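Local coordinates for protein ECF RNA polymerase sigma factor SigK (Mycobacterium tuberculosis, PDB 4NQW) that probably directs RNA polymerase to specific promoters, reading the −10 element and helping to melt the DNA, after its release from an inhibitory anti-sigma factor, at residues 31-36 / 84-89; 52-57 / 95-100; 60-65 / 103-108; 156-161 / 187-192. All blocks are in the same frame, centred on the assembly; numbering follows the deposited sequence.

Interaction 1 (31-36 / 84-89)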
loop_
_atom_site.group_PDB
_atom_site.type_symbol
_atom_site.label_atom_id
_atom_site.label_comp_id
_atom_site.label_asym_id
_atom_site.label_seq_id
_atom_site.Cartn_x
_atom_site.Cartn_y
_atom_site.Cartn_z
ATOM N N LEU A 31 -7.467 -0.133 17.990
ATOM C CA LEU A 31 -6.167 0.371 18.445
ATOM C C LEU A 31 -5.843 1.707 17.786
ATOM O O LEU A 31 -5.442 2.653 18.463
ATOM C CB LEU A 31 -5.042 -0.627 18.148
ATOM C CG LEU A 31 -4.935 -1.889 19.008
ATOM C CD1 LEU A 31 -3.827 -2.780 18.469
ATOM C CD2 LEU A 31 -4.680 -1.564 20.472
ATOM N N LEU A 32 -6.026 1.779 16.470
ATOM C CA LEU A 32 -5.769 3.011 15.721
ATOM C C LEU A 32 -6.751 4.110 16.137
ATOM O O LEU A 32 -6.419 5.294 16.114
ATOM C CB LEU A 32 -5.868 2.768 14.209
ATOM C CG LEU A 32 -4.848 3.492 13.322
ATOM C CD1 LEU A 32 -5.220 3.303 11.862
ATOM C CD2 LEU A 32 -4.722 4.976 13.636
ATOM N N ARG A 33 -7.959 3.706 16.519
ATOM C CA ARG A 33 -8.969 4.646 17.002
ATOM C C ARG A 33 -8.540 5.276 18.332
ATOM O O ARG A 33 -8.919 6.408 18.639
ATOM C CB ARG A 33 -10.326 3.947 17.160
ATOM C CG ARG A 33 -11.502 4.740 16.613
ATOM C CD ARG A 33 -12.812 3.985 16.785
ATOM N NE ARG A 33 -12.783 2.662 16.158
ATOM C CZ ARG A 33 -12.922 2.428 14.854
ATOM N NH1 ARG A 33 -13.103 3.426 13.993
ATOM N NH2 ARG A 33 -12.877 1.178 14.405
ATOM N N ARG A 34 -7.747 4.542 19.111
ATOM C CA ARG A 34 -7.269 5.030 20.403
ATOM C C ARG A 34 -5.996 5.886 20.328
ATOM O O ARG A 34 -5.683 6.578 21.298
ATOM C CB ARG A 34 -7.061 3.862 21.375
ATOM C CG ARG A 34 -8.356 3.209 21.839
ATOM C CD ARG A 34 -8.142 2.328 23.059
ATOM N NE ARG A 34 -7.931 3.118 24.274
ATOM C CZ ARG A 34 -8.897 3.661 25.017
ATOM N NH1 ARG A 34 -10.181 3.517 24.692
ATOM N NH2 ARG A 34 -8.575 4.359 26.100
ATOM N N VAL A 35 -5.275 5.870 19.202
ATOM C CA VAL A 35 -4.035 6.667 19.093
ATOM C C VAL A 35 -4.290 8.140 18.734
ATOM O O VAL A 35 -3.342 8.911 18.575
ATOM C CB VAL A 35 -2.975 6.049 18.131
ATOM C CG1 VAL A 35 -2.886 4.539 18.303
ATOM C CG2 VAL A 35 -3.241 6.408 16.677
ATOM N N ALA A 36 -5.558 8.527 18.598
ATOM C CA ALA A 36 -5.922 9.934 18.434
ATOM C C ALA A 36 -7.227 10.234 19.167
ATOM O O ALA A 36 -8.304 10.259 18.573
ATOM C CB ALA A 36 -6.037 10.295 16.961
ATOM N N SER A 84 -6.237 10.729 13.384
ATOM C CA SER A 84 -7.586 11.287 13.470
ATOM C C SER A 84 -8.297 11.306 12.112
ATOM O O SER A 84 -9.525 11.355 12.059
ATOM C CB SER A 84 -7.539 12.700 14.056
ATOM O OG SER A 84 -6.720 13.548 13.271
ATOM N N GLU A 85 -7.526 11.271 11.025
ATOM C CA GLU A 85 -8.087 11.190 9.672
ATOM C C GLU A 85 -8.628 9.796 9.344
ATOM O O GLU A 85 -9.414 9.643 8.407
ATOM C CB GLU A 85 -7.037 11.569 8.623
ATOM C CG GLU A 85 -6.510 12.992 8.738
ATOM C CD GLU A 85 -5.502 13.344 7.653
ATOM O OE1 GLU A 85 -4.867 12.425 7.090
ATOM O OE2 GLU A 85 -5.339 14.549 7.367
ATOM N N PHE A 86 -8.202 8.786 10.102
ATOM C CA PHE A 86 -8.615 7.404 9.855
ATOM C C PHE A 86 -10.118 7.201 10.042
ATOM O O PHE A 86 -10.692 7.621 11.049
ATOM C CB PHE A 86 -7.850 6.437 10.767
ATOM C CG PHE A 86 -8.328 5.017 10.677
ATOM C CD1 PHE A 86 -8.157 4.288 9.511
ATOM C CD2 PHE A 86 -8.951 4.408 11.760
ATOM C CE1 PHE A 86 -8.602 2.979 9.421
ATOM C CE2 PHE A 86 -9.396 3.099 11.677
ATOM C CZ PHE A 86 -9.220 2.383 10.507
ATOM N N ASP A 87 -10.738 6.551 9.057
ATOM C CA ASP A 87 -12.151 6.188 9.102
ATOM C C ASP A 87 -12.277 4.711 8.733
ATOM O O ASP A 87 -12.099 4.339 7.573
ATOM C CB ASP A 87 -12.948 7.060 8.126
ATOM C CG ASP A 87 -14.461 6.904 8.281
ATOM O OD1 ASP A 87 -14.920 6.067 9.090
ATOM O OD2 ASP A 87 -15.197 7.633 7.584
ATOM N N SER A 88 -12.584 3.871 9.721
ATOM C CA SER A 88 -12.640 2.420 9.513
ATOM C C SER A 88 -13.717 2.004 8.511
ATOM O O SER A 88 -13.627 0.932 7.912
ATOM C CB SER A 88 -12.861 1.690 10.838
ATOM O OG SER A 88 -14.111 2.034 11.405
ATOM N N ALA A 89 -14.728 2.853 8.333
ATOM C CA ALA A 89 -15.772 2.628 7.331
ATOM C C ALA A 89 -15.317 2.972 5.907
ATOM O O ALA A 89 -16.103 2.857 4.970
ATOM C CB ALA A 89 -17.020 3.423 7.684
#
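F86 turns its ring toward helix 28-34 because CG lies opposite the backbone N (chi1 174°), and R33 reaches the same loop because its chain bends at chi3 (-57°). The ring offers its flat side to L32: CD1 sits above the centre, 3.8 Å from the F86 ring centroid and almost on the ring normal, a CH-pi contact. The other side of the F86 ring faces S88 N, displaced toward the rim, so the ring is sandwiched between the leucine methyl and its own loop backbone. A slim branch such as the leucine CD1 suits a place over an aromatic face. R33, nearer the surface, reaches the loop with its guanidinium alone: NH1 donates to S88 OG at 3.1 Å, close to the guanidinium plane, with an N-H...acceptor angle of 149°. Farther along, the small A36 lets the chains approach, its CB lying 3.6 Å from S84 N. F86 also meets W96 of helix 93-111 edge-to-face, and L32 packs on F46 and W96. This is the N-terminal helix 28-34 packed against the loop that joins helices 65-82 and 93-111 of sigma-70 domain 2.

Interaction 2 (52-57 / 95-100)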
loop_
_atom_site.group_PDB
_atom_site.type_symbol
_atom_site.label_atom_id
_atom_site.label_comp_id
_atom_site.label_asym_id
_atom_site.label_seq_id
_atom_site.Cartn_x
_atom_site.Cartn_y
_atom_site.Cartn_z
ATOM N N SER A 52 6.709 -5.589 11.487
ATOM C CA SER A 52 7.396 -6.505 10.573
ATOM C C SER A 52 6.862 -6.402 9.138
ATOM O O SER A 52 7.613 -6.567 8.173
ATOM C CB SER A 52 7.302 -7.952 11.071
ATOM O OG SER A 52 5.968 -8.425 11.028
ATOM N N ARG A 53 5.568 -6.128 9.003
ATOM C CA ARG A 53 4.955 -5.965 7.686
ATOM C C ARG A 53 5.297 -4.611 7.056
ATOM O O ARG A 53 5.527 -4.534 5.848
ATOM C CB ARG A 53 3.439 -6.169 7.764
ATOM C CG ARG A 53 3.039 -7.632 7.904
ATOM C CD ARG A 53 1.539 -7.857 7.768
ATOM N NE ARG A 53 0.894 -8.180 9.042
ATOM C CZ ARG A 53 0.498 -7.290 9.952
ATOM N NH1 ARG A 53 0.679 -5.988 9.761
ATOM N NH2 ARG A 53 -0.080 -7.708 11.073
ATOM N N VAL A 54 5.344 -3.550 7.861
ATOM C CA VAL A 54 5.728 -2.232 7.343
ATOM C C VAL A 54 7.214 -2.205 6.983
ATOM O O VAL A 54 7.584 -1.833 5.868
ATOM C CB VAL A 54 5.426 -1.096 8.341
ATOM C CG1 VAL A 54 5.992 0.224 7.831
ATOM C CG2 VAL A 54 3.927 -0.975 8.564
ATOM N N TYR A 55 8.057 -2.601 7.933
ATOM C CA TYR A 55 9.508 -2.601 7.727
ATOM C C TYR A 55 9.914 -3.501 6.560
ATOM O O TYR A 55 10.776 -3.136 5.761
ATOM C CB TYR A 55 10.229 -3.047 8.998
ATOM C CG TYR A 55 11.733 -3.007 8.890
ATOM C CD1 TYR A 55 12.413 -1.795 8.844
ATOM C CD2 TYR A 55 12.479 -4.183 8.846
ATOM C CE1 TYR A 55 13.795 -1.753 8.751
ATOM C CE2 TYR A 55 13.859 -4.150 8.753
ATOM C CZ TYR A 55 14.510 -2.934 8.707
ATOM O OH TYR A 55 15.877 -2.897 8.615
ATOM N N GLY A 56 9.283 -4.670 6.474
ATOM C CA GLY A 56 9.536 -5.613 5.388
ATOM C C GLY A 56 9.164 -5.078 4.017
ATOM O O GLY A 56 9.865 -5.331 3.036
ATOM N N LEU A 57 8.060 -4.340 3.944
ATOM C CA LEU A 57 7.640 -3.731 2.686
ATOM C C LEU A 57 8.630 -2.651 2.270
ATOM O O LEU A 57 9.080 -2.622 1.126
ATOM C CB LEU A 57 6.231 -3.134 2.793
ATOM C CG LEU A 57 5.749 -2.372 1.551
ATOM C CD1 LEU A 57 5.813 -3.240 0.302
ATOM C CD2 LEU A 57 4.338 -1.851 1.760
ATOM N N ALA A 95 -4.778 -1.655 6.017
ATOM C CA ALA A 95 -4.709 -1.095 4.667
ATOM C C ALA A 95 -4.314 0.380 4.685
ATOM O O ALA A 95 -3.530 0.829 3.850
ATOM C CB ALA A 95 -6.043 -1.272 3.955
ATOM N N TRP A 96 -4.865 1.123 5.640
ATOM C CA TRP A 96 -4.541 2.538 5.831
ATOM C C TRP A 96 -3.047 2.722 6.111
ATOM O O TRP A 96 -2.412 3.625 5.565
ATOM C CB TRP A 96 -5.378 3.088 6.988
ATOM C CG TRP A 96 -5.282 4.563 7.226
ATOM C CD1 TRP A 96 -5.966 5.545 6.570
ATOM C CD2 TRP A 96 -4.492 5.220 8.224
ATOM N NE1 TRP A 96 -5.635 6.776 7.088
ATOM C CE2 TRP A 96 -4.732 6.604 8.104
ATOM C CE3 TRP A 96 -3.596 4.773 9.200
ATOM C CZ2 TRP A 96 -4.110 7.546 8.924
ATOM C CZ3 TRP A 96 -2.978 5.710 10.017
ATOM C CH2 TRP A 96 -3.240 7.081 9.874
ATOM N N LEU A 97 -2.492 1.846 6.948
ATOM C CA LEU A 97 -1.076 1.892 7.318
ATOM C C LEU A 97 -0.159 1.460 6.172
ATOM O O LEU A 97 0.805 2.156 5.849
ATOM C CB LEU A 97 -0.824 1.006 8.545
ATOM C CG LEU A 97 0.624 0.799 9.002
ATOM C CD1 LEU A 97 1.219 2.091 9.530
ATOM C CD2 LEU A 97 0.687 -0.289 10.064
ATOM N N LEU A 98 -0.442 0.307 5.571
ATOM C CA LEU A 98 0.426 -0.218 4.510
ATOM C C LEU A 98 0.392 0.639 3.247
ATOM O O LEU A 98 1.395 0.754 2.547
ATOM C CB LEU A 98 0.091 -1.677 4.170
ATOM C CG LEU A 98 0.892 -2.754 4.911
ATOM C CD1 LEU A 98 2.387 -2.613 4.671
ATOM C CD2 LEU A 98 0.603 -2.722 6.396
ATOM N N THR A 99 -0.758 1.242 2.965
ATOM C CA THR A 99 -0.903 2.122 1.807
ATOM C C THR A 99 -0.047 3.381 1.949
ATOM O O THR A 99 0.607 3.796 0.991
ATOM C CB THR A 99 -2.373 2.522 1.594
ATOM O OG1 THR A 99 -3.165 1.340 1.426
ATOM C CG2 THR A 99 -2.528 3.408 0.366
ATOM N N MET A 100 -0.052 3.986 3.135
ATOM C CA MET A 100 0.769 5.175 3.379
ATOM C C MET A 100 2.259 4.827 3.444
ATOM O O MET A 100 3.104 5.646 3.087
ATOM C CB MET A 100 0.316 5.917 4.645
ATOM C CG MET A 100 0.547 5.192 5.962
ATOM S SD MET A 100 0.414 6.278 7.397
ATOM C CE MET A 100 -1.253 6.909 7.211
#
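The carbonyl oxygen R53 O takes one backbone bond, from L57 N of its own helix at 3.2 Å, and is touched from the facing helix by the methyl L98 CD1. That methyl enters the gap between successive turns: besides the carbonyl it meets L57 CD2, with L57 CD2 and L98 CD1 3.6 Å apart. L98 starts off toward one side of the interface, and its unusual first torsion (chi1 -93°) swings the branched end back into it; leucine, with two methyls on a flexible stem, can do this. V54 makes the second apolar contact. Its CG2 meets L97 CD2 at 3.6 Å, the two side chains crossing at about a right angle, and valine's bulk close to the backbone fits where V54 and L98 bring their CA atoms within 6.3 Å. On the side of helix 93-111 turned from this interface, A95 O accepts a sound backbone bond from T99 N; T99 OG1 meets it from the opposite face of its plane, but so closely that the length is doubtful. Y76 and V79 of helix 65-82 close the core over V54 and L97, while S52 bonds to a chain of another protein, probably the anti-sigma factor. Segments 52-57 and 95-100 run nearly parallel, their axes 10.1 Å apart at closest and crossing at -20°, within the helical core of sigma-70 domain 2.

Interaction 3 (60-65 / 103-108). With CD (cadmium ion), chain L; CD (cadmium ion), chain C.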
loop_
_atom_site.group_PDB
_atom_site.type_symbol
_atom_site.label_atom_id
_atom_site.label_comp_id
_atom_site.label_asym_id
_atom_site.label_seq_id
_atom_site.Cartn_x
_atom_site.Cartn_y
_atom_site.Cartn_z
ATOM N N ARG A 60 11.828 -4.096 1.122
ATOM C CA ARG A 60 11.627 -4.646 -0.212
ATOM C C ARG A 60 11.750 -3.582 -1.304
ATOM O O ARG A 60 12.381 -3.821 -2.334
ATOM C CB ARG A 60 10.258 -5.337 -0.297
ATOM C CG ARG A 60 9.923 -5.941 -1.652
ATOM C CD ARG A 60 10.904 -7.035 -2.051
ATOM N NE ARG A 60 11.345 -6.867 -3.438
ATOM C CZ ARG A 60 10.849 -7.513 -4.494
ATOM N NH1 ARG A 60 9.874 -8.412 -4.364
ATOM N NH2 ARG A 60 11.342 -7.259 -5.702
ATOM N N VAL A 61 11.154 -2.414 -1.069
ATOM C CA VAL A 61 11.128 -1.335 -2.061
ATOM C C VAL A 61 12.467 -0.597 -2.135
ATOM O O VAL A 61 13.006 -0.397 -3.222
ATOM C CB VAL A 61 9.993 -0.325 -1.770
ATOM C CG1 VAL A 61 10.035 0.842 -2.749
ATOM C CG2 VAL A 61 8.638 -1.013 -1.842
ATOM N N LEU A 62 12.999 -0.203 -0.981
ATOM C CA LEU A 62 14.224 0.602 -0.922
ATOM C C LEU A 62 15.510 -0.228 -0.991
ATOM O O LEU A 62 16.493 0.212 -1.588
ATOM C CB LEU A 62 14.235 1.456 0.350
ATOM C CG LEU A 62 12.993 2.311 0.618
ATOM C CD1 LEU A 62 13.190 3.145 1.874
ATOM C CD2 LEU A 62 12.664 3.210 -0.565
ATOM N N ARG A 63 15.496 -1.413 -0.373
ATOM C CA ARG A 63 16.670 -2.308 -0.296
ATOM C C ARG A 63 17.897 -1.617 0.301
ATOM O O ARG A 63 19.007 -1.718 -0.230
ATOM C CB ARG A 63 17.015 -2.901 -1.665
ATOM C CG ARG A 63 15.883 -3.684 -2.316
ATOM C CD ARG A 63 15.964 -3.599 -3.829
ATOM N NE ARG A 63 15.968 -2.206 -4.275
ATOM C CZ ARG A 63 16.203 -1.803 -5.521
ATOM N NH1 ARG A 63 16.453 -2.683 -6.487
ATOM N NH2 ARG A 63 16.188 -0.505 -5.802
ATOM N N ASP A 64 17.678 -0.911 1.404
ATOM C CA ASP A 64 18.745 -0.254 2.141
ATOM C C ASP A 64 18.299 -0.175 3.594
ATOM O O ASP A 64 17.275 0.440 3.892
ATOM C CB ASP A 64 19.001 1.143 1.569
ATOM C CG ASP A 64 20.259 1.786 2.125
ATOM O OD1 ASP A 64 20.232 2.254 3.284
ATOM O OD2 ASP A 64 21.272 1.840 1.393
ATOM N N THR A 65 19.055 -0.811 4.487
ATOM C CA THR A 65 18.689 -0.884 5.903
ATOM C C THR A 65 18.542 0.504 6.519
ATOM O O THR A 65 17.553 0.783 7.192
ATOM C CB THR A 65 19.731 -1.677 6.722
ATOM O OG1 THR A 65 19.945 -2.961 6.122
ATOM C CG2 THR A 65 19.257 -1.876 8.156
ATOM N N ARG A 103 3.283 4.269 -0.261
ATOM C CA ARG A 103 3.336 5.576 -0.905
ATOM C C ARG A 103 4.640 6.292 -0.560
ATOM O O ARG A 103 5.252 6.919 -1.425
ATOM C CB ARG A 103 2.137 6.424 -0.477
ATOM C CG ARG A 103 2.107 7.827 -1.069
ATOM C CD ARG A 103 1.063 8.689 -0.384
ATOM N NE ARG A 103 1.188 10.098 -0.758
ATOM C CZ ARG A 103 0.396 10.741 -1.615
ATOM N NH1 ARG A 103 -0.619 10.122 -2.208
ATOM N NH2 ARG A 103 0.613 12.024 -1.876
ATOM N N ARG A 104 5.060 6.184 0.700
ATOM C CA ARG A 104 6.269 6.853 1.176
ATOM C C ARG A 104 7.536 6.202 0.622
ATOM O O ARG A 104 8.461 6.897 0.208
ATOM C CB ARG A 104 6.304 6.864 2.708
ATOM C CG ARG A 104 7.309 7.839 3.301
ATOM C CD ARG A 104 7.101 7.999 4.797
ATOM N NE ARG A 104 5.945 8.840 5.115
ATOM C CZ ARG A 104 5.989 10.152 5.355
ATOM N NH1 ARG A 104 7.135 10.823 5.316
ATOM N NH2 ARG A 104 4.869 10.805 5.637
ATOM N N ALA A 105 7.570 4.870 0.614
ATOM C CA ALA A 105 8.714 4.125 0.084
ATOM C C ALA A 105 8.889 4.333 -1.422
ATOM O O ALA A 105 10.001 4.579 -1.896
ATOM C CB ALA A 105 8.567 2.645 0.392
ATOM N N VAL A 106 7.790 4.226 -2.166
ATOM C CA VAL A 106 7.808 4.422 -3.618
ATOM C C VAL A 106 8.252 5.843 -3.961
ATOM O O VAL A 106 9.067 6.046 -4.861
ATOM C CB VAL A 106 6.424 4.113 -4.242
ATOM C CG1 VAL A 106 6.260 4.774 -5.607
ATOM C CG2 VAL A 106 6.224 2.606 -4.348
ATOM N N ASP A 107 7.710 6.817 -3.238
ATOM C CA ASP A 107 8.134 8.208 -3.376
ATOM C C ASP A 107 9.651 8.353 -3.205
ATOM O O ASP A 107 10.305 9.065 -3.969
ATOM C CB ASP A 107 7.401 9.083 -2.357
ATOM C CG ASP A 107 8.008 10.461 -2.229
ATOM O OD1 ASP A 107 8.974 10.620 -1.449
ATOM O OD2 ASP A 107 7.510 11.389 -2.899
ATOM N N ARG A 108 10.193 7.674 -2.196
ATOM C CA ARG A 108 11.633 7.681 -1.916
ATOM C C ARG A 108 12.449 7.253 -3.137
ATOM O O ARG A 108 13.489 7.839 -3.434
ATOM C CB ARG A 108 11.950 6.740 -0.747
ATOM C CG ARG A 108 12.973 7.269 0.242
ATOM C CD ARG A 108 12.385 8.368 1.116
ATOM N NE ARG A 108 12.938 8.362 2.469
ATOM C CZ ARG A 108 14.168 8.755 2.798
ATOM N NH1 ARG A 108 15.021 9.191 1.873
ATOM N NH2 ARG A 108 14.554 8.703 4.069
HETATM CD CD CD L . 5.934 11.643 -4.708
HETATM CD CD CD C . 10.112 12.755 -1.779
HETATM O O HOH W 1 12.299 11.441 -0.827
#
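V61 and L62, neighbours at the end of helix 42-62, lean on helix 93-111 from two directions, with A105 between them. V61 points toward the other helix, and CG1, opposite the backbone N (chi1 176°), rests beside the A105 methyl, with V61 CG1 and A105 CB 3.9 Å apart. L62 sets off along the interface and returns with its tip: CD2 comes to 3.3 Å from A105 O and crosses the stem of R108 at a slant, L62 CD2 lying 3.6 Å from R108 CB. Alanine suits the middle because its lone methyl accepts both neighbours without holding the helices apart. These two helices belong to sigma-70 domain 2, and the contact continues their buried core toward the turn at R63, where the backbone takes positive phi and D64 then caps helix 65-82. R108 shares only its stem with the leucine; bends at chi2 and chi3 carry the guanidinium off toward T71, in the RpoC-interaction motif, for a weak hydrogen bond. On the side of segment 103-108 turned from V61, D107 spreads its carboxylate between two cadmium ions, OD1 and OD2 each 2.4 Å from one of them. The cadmium ion at D107 OD2 is also bound by an acidic side chain of another protein chain.

Interaction 4 (156-161 / 187-192)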
loop_
_atom_site.group_PDB
_atom_site.type_symbol
_atom_site.label_atom_id
_atom_site.label_comp_id
_atom_site.label_asym_id
_atom_site.label_seq_id
_atom_site.Cartn_x
_atom_site.Cartn_y
_atom_site.Cartn_z
ATOM N N ASP A 156 2.575 -14.974 -15.845
ATOM C CA ASP A 156 3.847 -14.244 -15.883
ATOM C C ASP A 156 3.642 -12.739 -16.080
ATOM O O ASP A 156 4.246 -11.934 -15.370
ATOM C CB ASP A 156 4.765 -14.803 -16.980
ATOM C CG ASP A 156 5.238 -16.223 -16.690
ATOM O OD1 ASP A 156 5.087 -16.698 -15.543
ATOM O OD2 ASP A 156 5.769 -16.867 -17.619
ATOM N N THR A 157 2.787 -12.365 -17.032
ATOM C CA THR A 157 2.471 -10.954 -17.282
ATOM C C THR A 157 1.813 -10.277 -16.081
ATOM O O THR A 157 2.131 -9.130 -15.758
ATOM C CB THR A 157 1.544 -10.771 -18.505
ATOM O OG1 THR A 157 0.959 -12.030 -18.864
ATOM C CG2 THR A 157 2.322 -10.225 -19.691
ATOM N N GLN A 158 0.899 -10.985 -15.427
ATOM C CA GLN A 158 0.181 -10.436 -14.277
ATOM C C GLN A 158 1.079 -10.309 -13.042
ATOM O O GLN A 158 0.950 -9.353 -12.278
ATOM C CB GLN A 158 -1.075 -11.267 -13.985
ATOM C CG GLN A 158 -2.158 -11.065 -15.036
ATOM C CD GLN A 158 -3.207 -12.160 -15.050
ATOM O OE1 GLN A 158 -3.526 -12.743 -14.018
ATOM N NE2 GLN A 158 -3.761 -12.436 -16.228
ATOM N N ARG A 159 1.993 -11.260 -12.856
ATOM C CA ARG A 159 2.996 -11.169 -11.791
ATOM C C ARG A 159 3.988 -10.040 -12.075
ATOM O O ARG A 159 4.400 -9.324 -11.163
ATOM C CB ARG A 159 3.752 -12.493 -11.643
ATOM C CG ARG A 159 4.674 -12.549 -10.433
ATOM C CD ARG A 159 5.677 -13.688 -10.527
ATOM N NE ARG A 159 5.031 -14.995 -10.680
ATOM C CZ ARG A 159 5.032 -15.739 -11.788
ATOM N NH1 ARG A 159 5.653 -15.339 -12.897
ATOM N NH2 ARG A 159 4.403 -16.909 -11.786
ATOM N N GLN A 160 4.369 -9.895 -13.342
ATOM C CA GLN A 160 5.299 -8.850 -13.780
ATOM C C GLN A 160 4.754 -7.437 -13.544
ATOM O O GLN A 160 5.511 -6.536 -13.189
ATOM C CB GLN A 160 5.620 -9.041 -15.265
ATOM C CG GLN A 160 6.718 -8.147 -15.821
ATOM C CD GLN A 160 6.912 -8.344 -17.320
ATOM O OE1 GLN A 160 5.942 -8.401 -18.079
ATOM N NE2 GLN A 160 8.166 -8.448 -17.753
ATOM N N CYS A 161 3.450 -7.249 -13.748
ATOM C CA CYS A 161 2.807 -5.950 -13.519
ATOM C C CYS A 161 2.931 -5.506 -12.066
ATOM O O CYS A 161 3.303 -4.364 -11.789
ATOM C CB CYS A 161 1.325 -5.985 -13.913
ATOM S SG CYS A 161 1.024 -5.717 -15.673
ATOM N N LYS A 187 -3.317 -1.256 -17.807
ATOM C CA LYS A 187 -4.365 -0.968 -16.829
ATOM C C LYS A 187 -5.300 -2.164 -16.643
ATOM O O LYS A 187 -5.652 -2.511 -15.515
ATOM C CB LYS A 187 -5.150 0.280 -17.234
ATOM C CG LYS A 187 -4.358 1.570 -17.069
ATOM C CD LYS A 187 -5.219 2.801 -17.311
ATOM C CE LYS A 187 -5.619 2.939 -18.770
ATOM N NZ LYS A 187 -6.454 4.151 -18.988
ATOM N N SER A 188 -5.685 -2.792 -17.750
ATOM C CA SER A 188 -6.487 -4.017 -17.707
ATOM C C SER A 188 -5.725 -5.160 -17.038
ATOM O O SER A 188 -6.306 -5.943 -16.286
ATOM C CB SER A 188 -6.901 -4.444 -19.118
ATOM O OG SER A 188 -7.784 -3.503 -19.695
ATOM N N ARG A 189 -4.426 -5.246 -17.315
ATOM C CA ARG A 189 -3.599 -6.331 -16.794
ATOM C C ARG A 189 -3.355 -6.194 -15.293
ATOM O O ARG A 189 -3.384 -7.187 -14.565
ATOM C CB ARG A 189 -2.267 -6.406 -17.554
ATOM C CG ARG A 189 -1.635 -7.790 -17.621
ATOM C CD ARG A 189 -2.623 -8.860 -18.080
ATOM N NE ARG A 189 -2.125 -9.640 -19.211
ATOM C CZ ARG A 189 -2.341 -9.350 -20.494
ATOM N NH1 ARG A 189 -3.051 -8.282 -20.851
ATOM N NH2 ARG A 189 -1.838 -10.137 -21.437
ATOM N N MET A 190 -3.116 -4.967 -14.835
ATOM C CA MET A 190 -2.999 -4.690 -13.402
ATOM C C MET A 190 -4.291 -5.048 -12.676
ATOM O O MET A 190 -4.259 -5.634 -11.597
ATOM C CB MET A 190 -2.673 -3.219 -13.158
ATOM C CG MET A 190 -1.233 -2.850 -13.452
ATOM S SD MET A 190 -0.921 -1.113 -13.098
ATOM C CE MET A 190 0.841 -1.045 -13.387
ATOM N N ARG A 191 -5.419 -4.687 -13.281
ATOM C CA ARG A 191 -6.736 -5.042 -12.756
ATOM C C ARG A 191 -6.925 -6.550 -12.669
ATOM O O ARG A 191 -7.418 -7.058 -11.666
ATOM C CB ARG A 191 -7.841 -4.451 -13.632
ATOM C CG ARG A 191 -8.077 -2.971 -13.409
ATOM C CD ARG A 191 -9.250 -2.460 -14.234
ATOM N NE ARG A 191 -10.512 -3.087 -13.837
ATOM C CZ ARG A 191 -11.723 -2.612 -14.118
ATOM N NH1 ARG A 191 -11.877 -1.475 -14.793
ATOM N NH2 ARG A 191 -12.797 -3.277 -13.705
ATOM N N ASP A 192 -6.539 -7.255 -13.728
ATOM C CA ASP A 192 -6.649 -8.714 -13.764
ATOM C C ASP A 192 -5.801 -9.367 -12.676
ATOM O O ASP A 192 -6.267 -10.271 -11.979
ATOM C CB ASP A 192 -6.255 -9.258 -15.144
ATOM C CG ASP A 192 -7.267 -8.909 -16.229
ATOM O OD1 ASP A 192 -8.231 -8.161 -15.945
ATOM O OD2 ASP A 192 -7.098 -9.381 -17.374
#
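C161 and R189 meet in the close-packed half of this contact, where C161 SG nestles against the apolar stem of the arginine, 3.9 Å from both R189 CB and R189 CG. SG reaches it because it is set opposite the carbonyl carbon of C161 (chi1 -84°). Beside it C161 CB faces M190 CG at 4.1 Å; a small cysteine and a slender, extended methionine suit a buried spot where two helices cross, and Y172 lies against the same methionine. Q158 belongs to this tight part too: it crosses R189 at about a right angle, its CG 3.8 Å from R189 CD, and its amide plane stands 77° from the guanidinium. Flexible stems let glutamine and arginine pack through their apolar CG and CD atoms. The axes of segments 156-161 and 187-192 come within 8.7 Å and cross at -94°, nearly perpendicular. In sigma-70 domain 4 the second segment belongs largely to the helix-turn-helix assigned by similarity to DNA binding. On the looser side the contacts are fewer and more polar. T157 CB lies 3.9 Å from R189 NE, a contact of touch alone. Farther out Q158 NE2 brushes D192 CB at 4.2 Å, while the D192 carboxylate takes its salt bridge from R195. K187, turned from the contact, forms a salt bridge with an acidic side chain of another protein chain.

Overall arrangement
Interactions 2 and 3 are the buried pair: both join helix 42-62 to helix 93-111, their centres about 11 Å apart, and both rely on aliphatic side chains. Interaction 1 is a surface contact that joins helix 28-34 to a loop of the same domain, and there a guanidinium bond to a serine accompanies the aromatic packing; it meets interaction 2 directly, L32 CD1 lying 3.4 Å from W96 CE3. Metal ligation enters with interaction 3, on the helix face turned from its apolar contact. Interaction 4 stands apart in domain 4, its centre about 33 Å from that of interaction 1, and is partly buried: a steep helix crossing with an inner part of cysteine and methionine and a polar rim, unlike the shallow crossing of interaction 2.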